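Local coordinates for protein ORF14 (PDB 2WPX) that binds acetyl-coenzyme A and is probably an N-acetyltransferase built from tandem GNAT domains, linked to clavulanic acid biosynthesis in Streptomyces clavuligerus, at residues G68-L76 against V87-R96. Residues are numbered along the deposited sequence; the frame is centred on the assembly and turned at random.
Sequences GRVVGALRL and VDQLLVHPGR. With ACO (acetyl coenzyme *a), chain C.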
loop_
_atom_site.group_PDB
_atom_site.type_symbol
_atom_site.label_atom_id
_atom_site.label_comp_id
_atom_site.label_asym_id
_atom_site.label_seq_id
_atom_site.Cartn_x
_atom_site.Cartn_y
_atom_site.Cartn_z
ATOM N N GLY A 68 -19.507 25.375 0.619
ATOM C CA GLY A 68 -20.086 24.382 1.498
ATOM C C GLY A 68 -19.951 22.934 1.071
ATOM O O GLY A 68 -20.395 22.046 1.809
ATOM N N ARG A 69 -19.344 22.653 -0.086
ATOM C CA ARG A 69 -19.093 21.232 -0.427
ATOM C C ARG A 69 -17.621 20.899 -0.545
ATOM O O ARG A 69 -16.785 21.738 -0.904
ATOM C CB ARG A 69 -19.824 20.756 -1.697
ATOM C CG ARG A 69 -20.024 21.828 -2.759
ATOM C CD ARG A 69 -18.995 21.845 -3.893
ATOM N NE ARG A 69 -19.108 20.702 -4.789
ATOM C CZ ARG A 69 -18.809 20.665 -6.100
ATOM N NH1 ARG A 69 -18.417 21.719 -6.817
ATOM N NH2 ARG A 69 -18.945 19.491 -6.691
ATOM N N VAL A 70 -17.323 19.654 -0.213
ATOM C CA VAL A 70 -15.956 19.147 -0.263
ATOM C C VAL A 70 -15.516 19.141 -1.710
ATOM O O VAL A 70 -16.208 18.583 -2.571
ATOM C CB VAL A 70 -15.896 17.740 0.288
ATOM C CG1 VAL A 70 -14.528 17.158 0.104
ATOM C CG2 VAL A 70 -16.252 17.766 1.748
ATOM N N VAL A 71 -14.375 19.751 -1.985
ATOM C CA VAL A 71 -13.863 19.688 -3.313
ATOM C C VAL A 71 -12.448 19.166 -3.313
ATOM O O VAL A 71 -11.797 19.118 -4.374
ATOM C CB VAL A 71 -13.961 21.072 -4.020
ATOM C CG1 VAL A 71 -15.432 21.384 -4.308
ATOM C CG2 VAL A 71 -13.328 22.153 -3.177
ATOM N N GLY A 72 -11.954 18.741 -2.150
ATOM C CA GLY A 72 -10.624 18.112 -2.099
ATOM C C GLY A 72 -10.296 17.644 -0.703
ATOM O O GLY A 72 -11.037 17.896 0.242
ATOM N N ALA A 73 -9.177 16.955 -0.565
ATOM C CA ALA A 73 -8.859 16.307 0.694
ATOM C C ALA A 73 -7.358 16.246 0.791
ATOM O O ALA A 73 -6.690 16.058 -0.199
ATOM C CB ALA A 73 -9.441 14.916 0.708
ATOM N N LEU A 74 -6.839 16.443 1.985
ATOM C CA LEU A 74 -5.417 16.262 2.235
ATOM C C LEU A 74 -5.210 15.349 3.430
ATOM O O LEU A 74 -5.759 15.613 4.455
ATOM C CB LEU A 74 -4.796 17.614 2.588
ATOM C CG LEU A 74 -3.376 17.627 3.159
ATOM C CD1 LEU A 74 -2.361 17.317 2.072
ATOM C CD2 LEU A 74 -3.094 18.998 3.828
ATOM N N ARG A 75 -4.396 14.317 3.328
ATOM C CA ARG A 75 -4.169 13.454 4.488
ATOM C C ARG A 75 -2.676 13.324 4.704
ATOM O O ARG A 75 -1.948 12.956 3.785
ATOM C CB ARG A 75 -4.781 12.060 4.255
ATOM C CG ARG A 75 -6.307 12.059 3.897
ATOM C CD ARG A 75 -6.984 10.653 4.217
ATOM N NE ARG A 75 -6.831 10.227 5.627
ATOM C CZ ARG A 75 -7.042 8.982 6.035
ATOM N NH1 ARG A 75 -7.438 8.071 5.152
ATOM N NH2 ARG A 75 -6.865 8.644 7.305
ATOM N N LEU A 76 -2.217 13.633 5.915
ATOM C CA LEU A 76 -0.834 13.417 6.279
ATOM C C LEU A 76 -0.686 12.277 7.226
ATOM O O LEU A 76 -1.513 12.096 8.112
ATOM C CB LEU A 76 -0.258 14.632 6.982
ATOM C CG LEU A 76 0.021 15.821 6.081
ATOM C CD1 LEU A 76 1.004 16.704 6.801
ATOM C CD2 LEU A 76 0.514 15.419 4.679
ATOM N N VAL A 87 2.546 12.407 2.583
ATOM C CA VAL A 87 1.251 12.729 2.013
ATOM C C VAL A 87 0.509 11.484 1.637
ATOM O O VAL A 87 0.796 10.903 0.626
ATOM C CB VAL A 87 1.365 13.684 0.797
ATOM C CG1 VAL A 87 -0.018 13.997 0.241
ATOM C CG2 VAL A 87 2.052 14.975 1.247
ATOM N N ASP A 88 -0.453 11.054 2.454
ATOM C CA ASP A 88 -1.111 9.799 2.139
ATOM C C ASP A 88 -2.249 10.045 1.167
ATOM O O ASP A 88 -2.711 9.113 0.527
ATOM C CB ASP A 88 -1.636 9.127 3.380
ATOM C CG ASP A 88 -0.635 8.171 3.984
ATOM O OD1 ASP A 88 -0.941 7.670 5.085
ATOM O OD2 ASP A 88 0.423 7.853 3.365
ATOM N N GLN A 89 -2.678 11.303 1.057
ATOM C CA GLN A 89 -3.703 11.678 0.122
ATOM C C GLN A 89 -3.671 13.157 -0.171
ATOM O O GLN A 89 -3.690 13.977 0.754
ATOM C CB GLN A 89 -5.125 11.244 0.578
ATOM C CG GLN A 89 -6.228 11.639 -0.406
ATOM C CD GLN A 89 -7.641 11.283 0.092
ATOM O OE1 GLN A 89 -8.300 10.363 -0.428
ATOM N NE2 GLN A 89 -8.100 11.987 1.105
ATOM N N LEU A 90 -3.634 13.497 -1.455
ATOM C CA LEU A 90 -3.872 14.869 -1.885
ATOM C C LEU A 90 -4.733 14.796 -3.158
ATOM O O LEU A 90 -4.234 14.509 -4.236
ATOM C CB LEU A 90 -2.529 15.607 -2.143
ATOM C CG LEU A 90 -2.617 17.135 -2.264
ATOM C CD1 LEU A 90 -1.296 17.798 -1.955
ATOM C CD2 LEU A 90 -3.173 17.601 -3.679
ATOM N N LEU A 91 -6.019 15.093 -3.041
ATOM C CA LEU A 91 -6.984 14.797 -4.092
ATOM C C LEU A 91 -7.925 16.007 -4.370
ATOM O O LEU A 91 -8.434 16.661 -3.444
ATOM C CB LEU A 91 -7.794 13.560 -3.667
ATOM C CG LEU A 91 -8.812 12.872 -4.592
ATOM C CD1 LEU A 91 -9.363 11.620 -4.000
ATOM C CD2 LEU A 91 -9.971 13.790 -4.767
ATOM N N VAL A 92 -8.123 16.329 -5.640
ATOM C CA VAL A 92 -8.949 17.471 -6.010
ATOM C C VAL A 92 -10.069 16.901 -6.887
ATOM O O VAL A 92 -9.821 16.022 -7.727
ATOM C CB VAL A 92 -8.078 18.547 -6.716
ATOM C CG1 VAL A 92 -8.903 19.646 -7.359
ATOM C CG2 VAL A 92 -7.115 19.193 -5.734
ATOM N N HIS A 93 -11.298 17.303 -6.596
ATOM C CA HIS A 93 -12.479 16.877 -7.351
ATOM C C HIS A 93 -12.217 17.088 -8.855
ATOM O O HIS A 93 -11.866 18.202 -9.297
ATOM C CB HIS A 93 -13.718 17.667 -6.842
ATOM C CG HIS A 93 -15.019 17.357 -7.555
ATOM N ND1 HIS A 93 -16.192 17.066 -6.867
ATOM C CD2 HIS A 93 -15.360 17.390 -8.872
ATOM C CE1 HIS A 93 -17.176 16.868 -7.731
ATOM N NE2 HIS A 93 -16.698 17.069 -8.953
ATOM N N PRO A 94 -12.400 16.022 -9.649
ATOM C CA PRO A 94 -12.112 15.941 -11.081
ATOM C C PRO A 94 -12.759 17.049 -11.849
ATOM O O PRO A 94 -12.283 17.357 -12.954
ATOM C CB PRO A 94 -12.756 14.617 -11.540
ATOM C CG PRO A 94 -13.510 14.106 -10.379
ATOM C CD PRO A 94 -12.928 14.753 -9.136
ATOM N N GLY A 95 -13.819 17.628 -11.280
ATOM C CA GLY A 95 -14.574 18.711 -11.901
ATOM C C GLY A 95 -14.027 20.064 -11.556
ATOM O O GLY A 95 -14.389 21.042 -12.208
ATOM N N ARG A 96 -13.104 20.134 -10.580
ATOM C CA ARG A 96 -12.588 21.458 -10.113
ATOM C C ARG A 96 -11.080 21.577 -10.187
ATOM O O ARG A 96 -10.463 22.288 -9.367
ATOM C CB ARG A 96 -13.051 21.758 -8.663
ATOM C CG ARG A 96 -14.551 21.520 -8.436
ATOM C CD ARG A 96 -15.330 22.832 -8.395
ATOM N NE ARG A 96 -15.269 23.588 -9.628
ATOM C CZ ARG A 96 -14.957 24.878 -9.733
ATOM N NH1 ARG A 96 -14.700 25.613 -8.674
ATOM N NH2 ARG A 96 -14.954 25.449 -10.927
HETATM N N1A ACO C . -1.107 18.482 -16.465
HETATM C C2A ACO C . -0.064 19.298 -16.502
HETATM N N3A ACO C . 0.272 20.142 -15.507
HETATM C C4A ACO C . -0.451 20.158 -14.387
HETATM C C5A ACO C . -1.539 19.306 -14.312
HETATM C C6A ACO C . -1.867 18.464 -15.365
HETATM N N6A ACO C . -2.914 17.650 -15.267
HETATM N N7A ACO C . -2.123 19.501 -13.133
HETATM C C8A ACO C . -1.399 20.397 -12.466
HETATM N N9A ACO C . -0.401 20.801 -13.220
HETATM C C1B ACO C . 0.543 21.820 -12.714
HETATM C C2B ACO C . 0.471 23.198 -13.375
HETATM O O2B ACO C . 1.699 23.866 -13.111
HETATM C C3B ACO C . -0.593 23.843 -12.558
HETATM O O3B ACO C . -0.422 25.242 -12.446
HETATM P P3B ACO C . -1.242 26.165 -13.462
HETATM O O7A ACO C . -1.157 27.786 -13.277
HETATM O O8A ACO C . -1.501 25.515 -14.843
HETATM O O9A ACO C . 0.100 26.334 -14.120
HETATM C C4B ACO C . -0.269 23.387 -11.126
HETATM O O4B ACO C . 0.302 22.062 -11.257
HETATM C C5B ACO C . -1.794 23.541 -10.919
HETATM O O5B ACO C . -2.164 22.960 -9.828
HETATM P P1A ACO C . -3.551 23.203 -9.264
HETATM O O1A ACO C . -3.300 23.665 -7.751
HETATM O O2A ACO C . -4.540 24.044 -10.062
HETATM O O3A ACO C . -4.059 21.749 -9.524
HETATM P P2A ACO C . -5.195 20.759 -9.099
HETATM O O4A ACO C . -5.864 20.425 -10.479
HETATM O O5A ACO C . -6.219 21.281 -8.158
HETATM O O6A ACO C . -4.258 19.449 -8.728
HETATM C CBP ACO C . -3.704 17.086 -8.903
HETATM C CCP ACO C . -4.569 18.151 -8.199
HETATM C CDP ACO C . -2.998 18.210 -9.641
HETATM C CEP ACO C . -3.150 16.729 -7.572
HETATM C CAP ACO C . -5.023 16.471 -9.437
HETATM O OAP ACO C . -4.734 15.970 -10.703
HETATM C C9P ACO C . -5.454 15.250 -8.594
HETATM O O9P ACO C . -6.170 15.391 -7.611
HETATM N N8P ACO C . -5.183 14.055 -9.120
HETATM C C7P ACO C . -5.508 12.791 -8.432
HETATM C C6P ACO C . -4.720 12.833 -7.129
HETATM C C5P ACO C . -3.208 12.817 -7.288
HETATM O O5P ACO C . -2.641 12.178 -8.161
HETATM N N4P ACO C . -2.569 13.508 -6.394
HETATM C C3P ACO C . -1.127 13.422 -6.299
HETATM C C2P ACO C . -0.468 14.768 -6.504
HETATM S S1P ACO C . 1.279 14.339 -6.320
HETATM C C ACO C . 1.573 15.070 -4.803
HETATM O O ACO C . 0.609 15.358 -4.092
HETATM C CH3 ACO C . 3.032 15.365 -4.454
#
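Ala73 and Leu91 form the hydrogen-bonded pair at the middle of an antiparallel hairpin, in which the N-to-C directions of strand segments 69-76 and 89-92 lie 174° apart. Their two backbone bonds, 3.0 Å from Ala73 N to Leu91 O and 3.1 Å from Leu91 N to Ala73 O, both lie in the carbonyl plane. Where 89-92 runs out into the type I turn from His93 to Arg96, His93 N gives a nearly linear bond (176° at the hydrogen) to Val71 O, although it approaches from above the carbonyl plane. At the other end Arg75 N meets a lone pair of Gln89 O at 2.7 Å, while Arg75 O accepts from both Asp88 N (2.8 Å) and Gln89 N (3.3 Å). This double acceptance marks a classic beta bulge, which shifts the register by one residue before Leu76 pairs with Val87.

Apolar contacts collect on the face bearing Leu74, Leu76, Val87 and Leu90. Leu74 CD1 comes to 4.2 Å from Leu90 CD1, a position set by a chi1 of 168° that turns CG away from the backbone N; Leu74 is also covered by helix 101-115. Beyond the bulge, Leu76 CD2 touches Val87 CG2. On the opposite face, which also carries Ala73 and Leu91, the aliphatic part of Arg75 lies against Gln89, its CG 3.6 Å from Gln89 CB; the guanidinium continues to a salt bridge with Asp61 and a hydrogen bond to Ser49.

The cofactor uses the edge of 89-92 turned from 69-76: acetyl-CoA N4P donates to Leu90 O, and Val92 N donates to acetyl-CoA O9P at 2.9 Å. This is the pantetheine-to-strand pairing of GNAT enzymes. The chemistry implies that at Leu90 and Val92 the cofactor's amides extend the ladder beyond the hairpin, whereas further back Val87 pairs with Thr122.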